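Local coordinates for putative hemin ABC transport system, membrane protein (Burkholderia cenocepacia J2315, PDB 5B57) that probably serves as the membrane-spanning subunit of an ABC transporter that imports heme across the cell membrane, at residues R104-V109 / A240-L245; L110-G115 / L341-D346. One frame throughout, in Å; residues are numbered along the deposited sequence. Where two conformers were deposited one is given.

Contact 1 of 2, residues R104-V109 / A240-L245; sequences RAPRVV and AQWPTL. With DMU (decyl-beta-D-maltopyranoside), chain E.
The carbonyl oxygen of Gln241, a residue whose CA lies 3.9 Å from Pro106 CB, is gripped twice: by Leu245 N and by Thr244 OG1, the latter at 3.0 Å and tilted 16° from the carbonyl plane. Gln241 is the N-cap of helix 242-260, and threonine suits the first turn because its short side chain can fold back onto this carbonyl. The bonds fix the turn from which Trp242 projects. With its CG beside the backbone N (chi1 -70°), the indole comes over Pro106, the two side chains crossing at about a right angle. Pro106 CG makes a CH-pi contact with the five-membered ring, 3.6 Å from its centroid and 15° off the normal. Proline suits this place twice, offering the C-H of its CG to the ring face and lacking the N-H of a regular turn where helix 94-128 kinks. Ala105 CB meets Trp242 CZ2 at 3.4 Å, obliquely. Alongside, Leu245 CD1 spans Pro106 CB (3.8 Å) and Val109 CG1 (3.6 Å), while the methyl of Ala240 settles on Pro106 O. The indole N-H is satisfied by Leu101 O. On the opposite face of the indole lies the decyl maltoside, its C4 3.6 Å from Trp242 CE3. A tryptophan held between a helix and a detergent sugar is consistent with an interfacial tryptophan, a common feature of membrane proteins.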
ATOM      1  N   ARG A 104       4.262  21.992 -39.206  1.00 40.47           N
ATOM      2  CA  ARG A 104       3.406  20.906 -38.759  0.55 37.18           C
ATOM      3  C   ARG A 104       4.217  19.713 -38.252  1.00 36.35           C
ATOM      4  O   ARG A 104       4.039  19.326 -37.084  1.00 48.62           O
ATOM      5  CB  ARG A 104       2.434  20.475 -39.866  0.55 41.88           C
ATOM      6  CG  ARG A 104       0.991  20.351 -39.349  0.55 42.01           C
ATOM      7  CD  ARG A 104       0.918  19.784 -37.935  0.55 37.15           C
ATOM      8  NE  ARG A 104      -0.305  19.017 -37.695  0.55 42.99           N
ATOM      9  CZ  ARG A 104      -1.190  19.297 -36.743  0.55 42.92           C
ATOM     10  NH1 ARG A 104      -0.993  20.332 -35.942  0.55 42.07           N
ATOM     11  NH2 ARG A 104      -2.270  18.540 -36.583  0.55 37.14           N
ATOM     12  N   ALA A 105       5.080  19.119 -39.103  1.00 36.74           N
ATOM     13  CA  ALA A 105       5.842  17.899 -38.887  1.00 44.26           C
ATOM     14  C   ALA A 105       6.493  17.870 -37.506  1.00 41.01           C
ATOM     15  O   ALA A 105       6.219  16.932 -36.747  1.00 40.20           O
ATOM     16  CB  ALA A 105       6.887  17.699 -39.996  1.00 36.91           C
ATOM     17  N   PRO A 106       7.320  18.849 -37.112  1.00 38.97           N
ATOM     18  CA  PRO A 106       7.946  18.747 -35.780  1.00 37.74           C
ATOM     19  C   PRO A 106       6.939  18.591 -34.662  1.00 35.32           C
ATOM     20  O   PRO A 106       7.237  17.961 -33.645  1.00 33.77           O
ATOM     21  CB  PRO A 106       8.730  20.066 -35.644  1.00 35.56           C
ATOM     22  CG  PRO A 106       8.835  20.602 -37.018  1.00 36.34           C
ATOM     23  CD  PRO A 106       7.559  20.175 -37.696  1.00 37.87           C
ATOM     24  N   ARG A 107       5.742  19.140 -34.830  1.00 35.11           N
ATOM     25  CA  ARG A 107       4.733  18.998 -33.803  1.00 34.81           C
ATOM     26  C   ARG A 107       4.138  17.601 -33.824  1.00 35.00           C
ATOM     27  O   ARG A 107       3.934  16.991 -32.770  1.00 35.80           O
ATOM     28  CB  ARG A 107       3.661  20.062 -33.995  1.00 36.36           C
ATOM     29  CG  ARG A 107       2.493  19.895 -33.095  1.00 32.81           C
ATOM     30  CD  ARG A 107       1.884  21.212 -32.728  1.00 35.65           C
ATOM     31  NE  ARG A 107       0.660  20.979 -31.982  1.00 36.23           N
ATOM     32  CZ  ARG A 107      -0.100  21.950 -31.501  1.00 37.72           C
ATOM     33  NH1 ARG A 107       0.248  23.213 -31.698  1.00 38.05           N
ATOM     34  NH2 ARG A 107      -1.200  21.665 -30.823  1.00 38.42           N
ATOM     35  N   VAL A 108       3.878  17.062 -35.011  1.00 35.09           N
ATOM     36  CA  VAL A 108       3.359  15.699 -35.077  1.00 35.98           C
ATOM     37  C   VAL A 108       4.398  14.710 -34.586  1.00 32.68           C
ATOM     38  O   VAL A 108       4.088  13.814 -33.796  1.00 32.04           O
ATOM     39  CB  VAL A 108       2.887  15.353 -36.498  1.00 36.79           C
ATOM     40  CG1 VAL A 108       2.627  13.882 -36.576  1.00 34.78           C
ATOM     41  CG2 VAL A 108       1.620  16.123 -36.829  1.00 36.11           C
ATOM     42  N   VAL A 109       5.654  14.880 -35.009  1.00 32.72           N
ATOM     43  CA  VAL A 109       6.723  13.998 -34.535  1.00 31.99           C
ATOM     44  C   VAL A 109       6.905  14.120 -33.018  1.00 37.29           C
ATOM     45  O   VAL A 109       7.103  13.118 -32.326  1.00 37.81           O
ATOM     46  CB  VAL A 109       8.019  14.274 -35.319  1.00 32.40           C
ATOM     47  CG1 VAL A 109       9.210  14.267 -34.436  1.00 31.45           C
ATOM     48  CG2 VAL A 109       8.203  13.195 -36.281  1.00 33.10           C
ATOM     49  N   ALA A 240       7.652  22.809 -30.761  1.00 42.48           N
ATOM     50  CA  ALA A 240       8.332  21.726 -31.459  1.00 43.64           C
ATOM     51  C   ALA A 240       9.046  22.263 -32.692  1.00 43.51           C
ATOM     52  O   ALA A 240       8.391  22.681 -33.652  1.00 44.33           O
ATOM     53  CB  ALA A 240       7.314  20.650 -31.840  1.00 45.40           C
ATOM     54  N   GLN A 241      10.380  22.249 -32.682  1.00 44.29           N
ATOM     55  CA  GLN A 241      11.153  22.538 -33.886  1.00 47.25           C
ATOM     56  C   GLN A 241      12.229  21.475 -34.094  1.00 46.76           C
ATOM     57  O   GLN A 241      12.729  20.883 -33.131  1.00 50.05           O
ATOM     58  CB  GLN A 241      11.785  23.937 -33.832  1.00 50.55           C
ATOM     59  CG  GLN A 241      12.702  24.166 -32.649  1.00 54.52           C
ATOM     60  CD  GLN A 241      12.956  25.636 -32.401  1.00 59.52           C
ATOM     61  OE1 GLN A 241      14.108  26.082 -32.323  1.00 62.43           O
ATOM     62  NE2 GLN A 241      11.877  26.408 -32.286  1.00 62.07           N
ATOM     63  N   TRP A 242      12.581  21.237 -35.367  1.00 42.61           N
ATOM     64  CA  TRP A 242      13.548  20.195 -35.717  1.00 38.78           C
ATOM     65  C   TRP A 242      14.867  20.277 -34.958  1.00 37.45           C
ATOM     66  O   TRP A 242      15.331  19.230 -34.489  1.00 37.19           O
ATOM     67  CB  TRP A 242      13.843  20.187 -37.227  1.00 37.48           C
ATOM     68  CG  TRP A 242      12.708  19.702 -38.075  1.00 36.00           C
ATOM     69  CD1 TRP A 242      12.067  20.407 -39.040  1.00 36.33           C
ATOM     70  CD2 TRP A 242      12.054  18.411 -38.016  1.00 34.75           C
ATOM     71  NE1 TRP A 242      11.065  19.646 -39.596  1.00 37.10           N
ATOM     72  CE2 TRP A 242      11.032  18.421 -38.981  1.00 34.97           C
ATOM     73  CE3 TRP A 242      12.235  17.258 -37.245  1.00 33.98           C
ATOM     74  CZ2 TRP A 242      10.195  17.329 -39.205  1.00 33.16           C
ATOM     75  CZ3 TRP A 242      11.395  16.169 -37.469  1.00 33.51           C
ATOM     76  CH2 TRP A 242      10.390  16.218 -38.445  1.00 33.24           C
ATOM     77  N   PRO A 243      15.535  21.430 -34.829  1.00 37.54           N
ATOM     78  CA  PRO A 243      16.834  21.417 -34.135  1.00 37.57           C
ATOM     79  C   PRO A 243      16.788  20.802 -32.740  1.00 38.51           C
ATOM     80  O   PRO A 243      17.740  20.108 -32.357  1.00 38.45           O
ATOM     81  CB  PRO A 243      17.235  22.901 -34.107  1.00 38.21           C
ATOM     82  CG  PRO A 243      16.022  23.674 -34.573  1.00 38.45           C
ATOM     83  CD  PRO A 243      15.264  22.740 -35.443  1.00 38.44           C
ATOM     84  N   THR A 244      15.704  21.009 -31.972  1.00 39.71           N
ATOM     85  CA  THR A 244      15.651  20.379 -30.656  1.00 40.93           C
ATOM     86  C   THR A 244      15.270  18.902 -30.753  1.00 41.39           C
ATOM     87  O   THR A 244      15.868  18.070 -30.058  1.00 42.45           O
ATOM     88  CB  THR A 244      14.706  21.135 -29.703  1.00 43.88           C
ATOM     89  OG1 THR A 244      13.372  21.149 -30.218  1.00 48.45           O
ATOM     90  CG2 THR A 244      15.201  22.570 -29.462  1.00 45.32           C
ATOM     91  N   LEU A 245      14.308  18.543 -31.616  1.00 41.42           N
ATOM     92  CA  LEU A 245      14.014  17.124 -31.842  1.00 42.98           C
ATOM     93  C   LEU A 245      15.270  16.312 -32.179  1.00 43.24           C
ATOM     94  O   LEU A 245      15.411  15.163 -31.754  1.00 43.66           O
ATOM     95  CB  LEU A 245      12.980  16.970 -32.953  1.00 43.24           C
ATOM     96  CG  LEU A 245      11.575  17.353 -32.516  1.00 42.53           C
ATOM     97  CD1 LEU A 245      10.697  17.418 -33.734  1.00 41.85           C
ATOM     98  CD2 LEU A 245      11.071  16.296 -31.574  1.00 42.14           C
TER
HETATM   99  C1  DMU E 401      17.188  16.137 -37.764  1.00 78.93           C
HETATM  100  C2  DMU E 401      16.981  17.511 -38.344  1.00 79.94           C
HETATM  101  C3  DMU E 401      16.245  17.406 -39.686  1.00 80.33           C
HETATM  102  C4  DMU E 401      14.945  16.561 -39.544  1.00 79.47           C
HETATM  103  O5  DMU E 401      15.252  15.288 -38.922  1.00 78.30           O
HETATM  104  C6  DMU E 401      15.841  15.460 -37.612  1.00 78.43           C
HETATM  105  O7  DMU E 401      15.928  18.718 -40.156  1.00 81.22           O
HETATM  106  O16 DMU E 401      16.027  14.192 -36.984  1.00 78.79           O
HETATM  107  C18 DMU E 401      15.063  13.973 -35.953  1.00 78.72           C
HETATM  108  C19 DMU E 401      14.274  12.718 -36.275  1.00 79.21           C
HETATM  109  C22 DMU E 401      13.103  12.551 -35.324  1.00 79.32           C
HETATM  110  C25 DMU E 401      12.584  11.116 -35.347  1.00 78.67           C
HETATM  111  C28 DMU E 401      12.401  10.574 -33.928  1.00 77.57           C
HETATM  112  C31 DMU E 401      13.029   9.181 -33.771  1.00 76.49           C
HETATM  113  C34 DMU E 401      12.061   8.217 -33.069  1.00 77.25           C
HETATM  114  C37 DMU E 401      12.817   7.147 -32.261  1.00 76.88           C
HETATM  115  C40 DMU E 401      11.909   6.503 -31.196  1.00 77.45           C
HETATM  116  C43 DMU E 401      11.234   5.253 -31.730  1.00 78.58           C
HETATM  117  O49 DMU E 401      17.836  16.234 -36.487  1.00 79.62           O
HETATM  118  O55 DMU E 401      18.241  18.174 -38.517  1.00 80.51           O
HETATM  119  C57 DMU E 401      14.273  16.314 -40.904  1.00 79.50           C
HETATM  120  O61 DMU E 401      13.641  17.522 -41.357  1.00 79.73           O
HETATM  121  C5  DMU E 401      17.516  20.100 -41.395  1.00 80.52           C
HETATM  122  C7  DMU E 401      17.035  21.478 -40.946  1.00 81.01           C
HETATM  123  C8  DMU E 401      15.763  21.890 -41.686  1.00 82.40           C
HETATM  124  C9  DMU E 401      14.721  20.791 -41.624  1.00 82.07           C
HETATM  125  O1  DMU E 401      15.249  19.599 -42.215  1.00 81.23           O
HETATM  126  C10 DMU E 401      16.358  19.074 -41.467  1.00 81.07           C
HETATM  127  O2  DMU E 401      15.225  23.091 -41.096  1.00 82.78           O
HETATM  128  O3  DMU E 401      18.531  19.632 -40.484  1.00 79.92           O
HETATM  129  O4  DMU E 401      18.067  22.442 -41.205  1.00 80.75           O
HETATM  130  C11 DMU E 401      13.464  21.208 -42.362  1.00 81.47           C
HETATM  131  O6  DMU E 401      13.693  22.476 -43.015  1.00 80.88           O

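Contact 2 of 2, residues L110-G115 / L341-D346; sequences LALLVG and LTLAAD
Thr342 faces the small-residue side of segment 110-115 of helix 94-128, where Ala111 and Gly115, four residues apart, stand on successive turns. They form a small-xxx-small (GxxxG-like) face, as in many membrane helix pairs. The threonine hydroxyl OG1 lies against the backbone of Gly115, where the missing side chain probably lets it sit close. The methyl CG2 takes the other branch, lying 3.6 Å from Ala111 O and 3.9 Å from Val114 CG1, with the valine and threonine side chains crossing at about a right angle. One torsion sorts the two branches: at chi1 -55° the hydroxyl is beside the backbone N and the methyl is anti to it. Threonine therefore meets its neighbour with an apolar methyl as well as an oxygen, and the oxygen has its polar partner within its own helix, a hydrogen bond to Gly338 O one turn earlier. This is a common way to satisfy a hydroxyl inside a membrane.

A second patch forms around Leu343. Its CD1 reaches Ala111 CB at 4.2 Å, and its CD2 meets Leu112 CD2 at 3.9 Å, the two leucines approaching at a slant. The first bond of the Leu112 side chain points away from segment 341-346, but at chi1 -66° its CD2 returns to meet Leu343.

The small residues help the axes of the segments approach to 8.3 Å, at 135° between their N-to-C directions, a steeply inclined, broadly antiparallel crossing. Around this buried pair, helix 54-72 packs on the leucines through Met63, Met66, Ser67 and Ala70. Helix 283-305 meets Val114 with Leu301 and Ala305, and Leu237, from a loop, touches Ala111 and Asp346.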
ATOM      1  N   LEU A 110       6.805  15.333 -32.466  1.00 35.54           N
ATOM      2  CA  LEU A 110       6.951  15.479 -31.024  1.00 33.22           C
ATOM      3  C   LEU A 110       5.852  14.724 -30.291  1.00 32.67           C
ATOM      4  O   LEU A 110       6.122  14.042 -29.297  1.00 32.09           O
ATOM      5  CB  LEU A 110       6.958  16.962 -30.620  1.00 29.11           C
ATOM      6  CG  LEU A 110       7.258  17.270 -29.139  1.00 27.93           C
ATOM      7  CD1 LEU A 110       8.671  16.902 -28.770  1.00 27.28           C
ATOM      8  CD2 LEU A 110       7.035  18.707 -28.809  1.00 27.97           C
ATOM      9  N   ALA A 111       4.611  14.800 -30.784  1.00 31.89           N
ATOM     10  CA  ALA A 111       3.536  14.032 -30.163  1.00 31.30           C
ATOM     11  C   ALA A 111       3.822  12.524 -30.176  1.00 31.48           C
ATOM     12  O   ALA A 111       3.511  11.840 -29.207  1.00 31.32           O
ATOM     13  CB  ALA A 111       2.199  14.327 -30.832  1.00 30.32           C
ATOM     14  N   LEU A 112       4.425  11.988 -31.245  1.00 31.65           N
ATOM     15  CA  LEU A 112       4.792  10.570 -31.237  1.00 29.51           C
ATOM     16  C   LEU A 112       5.897  10.275 -30.228  1.00 33.97           C
ATOM     17  O   LEU A 112       5.828   9.268 -29.517  1.00 34.28           O
ATOM     18  CB  LEU A 112       5.236  10.107 -32.627  1.00 30.51           C
ATOM     19  CG  LEU A 112       4.156  10.118 -33.691  1.00 31.69           C
ATOM     20  CD1 LEU A 112       4.755   9.741 -35.008  1.00 32.62           C
ATOM     21  CD2 LEU A 112       3.041   9.176 -33.305  1.00 31.66           C
ATOM     22  N   LEU A 113       6.931  11.127 -30.155  1.00 32.81           N
ATOM     23  CA  LEU A 113       7.999  10.942 -29.169  1.00 30.09           C
ATOM     24  C   LEU A 113       7.489  11.035 -27.735  1.00 28.17           C
ATOM     25  O   LEU A 113       7.953  10.278 -26.872  1.00 27.53           O
ATOM     26  CB  LEU A 113       9.100  11.976 -29.376  1.00 30.33           C
ATOM     27  CG  LEU A 113      10.060  11.814 -30.542  1.00 31.36           C
ATOM     28  CD1 LEU A 113      11.152  12.859 -30.373  1.00 31.51           C
ATOM     29  CD2 LEU A 113      10.622  10.398 -30.572  1.00 31.19           C
ATOM     30  N   VAL A 114       6.548  11.946 -27.463  1.00 26.84           N
ATOM     31  CA  VAL A 114       6.012  12.088 -26.114  1.00 25.23           C
ATOM     32  C   VAL A 114       5.160  10.873 -25.745  1.00 28.06           C
ATOM     33  O   VAL A 114       5.376  10.224 -24.717  1.00 24.15           O
ATOM     34  CB  VAL A 114       5.215  13.403 -25.986  1.00 25.51           C
ATOM     35  CG1 VAL A 114       4.244  13.328 -24.875  1.00 24.95           C
ATOM     36  CG2 VAL A 114       6.144  14.553 -25.714  1.00 25.19           C
ATOM     37  N   GLY A 115       4.178  10.549 -26.580  1.00 29.34           N
ATOM     38  CA  GLY A 115       3.351   9.385 -26.308  1.00 30.04           C
ATOM     39  C   GLY A 115       4.135   8.096 -26.193  1.00 25.52           C
ATOM     40  O   GLY A 115       4.055   7.405 -25.183  1.00 24.71           O
ATOM     41  N   LEU A 341      -2.476   7.718 -28.416  1.00 22.80           N
ATOM     42  CA  LEU A 341      -3.343   8.540 -27.573  1.00 24.85           C
ATOM     43  C   LEU A 341      -2.884  10.008 -27.523  1.00 24.73           C
ATOM     44  O   LEU A 341      -3.709  10.924 -27.584  1.00 22.96           O
ATOM     45  CB  LEU A 341      -3.424   7.933 -26.162  1.00 24.64           C
ATOM     46  CG  LEU A 341      -4.175   6.600 -26.038  1.00 24.88           C
ATOM     47  CD1 LEU A 341      -3.748   5.883 -24.777  1.00 22.81           C
ATOM     48  CD2 LEU A 341      -5.683   6.801 -26.042  1.00 25.38           C
ATOM     49  N   THR A 342      -1.576  10.258 -27.388  1.00 23.57           N
ATOM     50  CA  THR A 342      -1.076  11.633 -27.305  1.00 24.58           C
ATOM     51  C   THR A 342      -1.427  12.424 -28.553  1.00 27.31           C
ATOM     52  O   THR A 342      -1.878  13.573 -28.485  1.00 29.09           O
ATOM     53  CB  THR A 342       0.436  11.622 -27.134  1.00 21.44           C
ATOM     54  OG1 THR A 342       0.772  10.826 -26.001  1.00 20.47           O
ATOM     55  CG2 THR A 342       0.962  13.023 -26.964  1.00 21.54           C
ATOM     56  N   LEU A 343      -1.165  11.824 -29.706  1.00 27.34           N
ATOM     57  CA  LEU A 343      -1.499  12.438 -30.979  1.00 28.60           C
ATOM     58  C   LEU A 343      -3.003  12.702 -31.093  1.00 28.86           C
ATOM     59  O   LEU A 343      -3.427  13.789 -31.496  1.00 26.55           O
ATOM     60  CB  LEU A 343      -0.989  11.504 -32.066  1.00 29.47           C
ATOM     61  CG  LEU A 343      -1.109  11.756 -33.542  1.00 31.78           C
ATOM     62  CD1 LEU A 343      -0.299  12.972 -33.927  1.00 32.07           C
ATOM     63  CD2 LEU A 343      -0.546  10.494 -34.141  1.00 31.91           C
ATOM     64  N   ALA A 344      -3.827  11.717 -30.728  1.00 29.54           N
ATOM     65  CA  ALA A 344      -5.268  11.944 -30.667  1.00 30.62           C
ATOM     66  C   ALA A 344      -5.601  13.137 -29.774  1.00 30.72           C
ATOM     67  O   ALA A 344      -6.521  13.918 -30.085  1.00 26.71           O
ATOM     68  CB  ALA A 344      -5.974  10.681 -30.172  1.00 25.86           C
ATOM     69  N   ALA A 345      -4.846  13.302 -28.676  1.00 29.64           N
ATOM     70  CA  ALA A 345      -5.054  14.420 -27.758  1.00 29.86           C
ATOM     71  C   ALA A 345      -4.609  15.755 -28.350  1.00 32.69           C
ATOM     72  O   ALA A 345      -5.244  16.783 -28.064  1.00 33.65           O
ATOM     73  CB  ALA A 345      -4.327  14.182 -26.446  1.00 27.40           C
ATOM     74  N   ASP A 346      -3.513  15.777 -29.144  1.00 33.89           N
ATOM     75  CA  ASP A 346      -3.038  17.051 -29.691  1.00 36.23           C
ATOM     76  C   ASP A 346      -3.810  17.438 -30.931  1.00 39.12           C
ATOM     77  O   ASP A 346      -4.085  18.625 -31.150  1.00 40.70           O
ATOM     78  CB  ASP A 346      -1.545  17.013 -30.007  1.00 37.32           C
ATOM     79  CG  ASP A 346      -0.965  18.414 -30.294  1.00 40.22           C
ATOM     80  OD1 ASP A 346      -0.946  19.253 -29.365  1.00 40.14           O
ATOM     81  OD2 ASP A 346      -0.512  18.669 -31.438  1.00 43.70           O
TER

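Overall arrangement
The two contacts are neighbours on one helix, 94-128, with centres 12 Å apart. Along the chain come 104-109, 110-115, 240-245 and 341-346, so the connections interleave: one continuous run of helix 94-128 meets the start of helix 242-260 in contact 1 and helix 327-352 in contact 2. They also touch directly. Arg107 NE reaches Asp346 OD2 at 2.6 Å in a salt bridge, Leu110 packs on Ala240 and Leu245, and Leu113 on Leu245. Contact 1 lies farther from the chain centre, beside the detergent sugar, and contact 2 deeper. Helix 94-128 thus joins segments far apart in sequence within the FecCD-type transmembrane bundle.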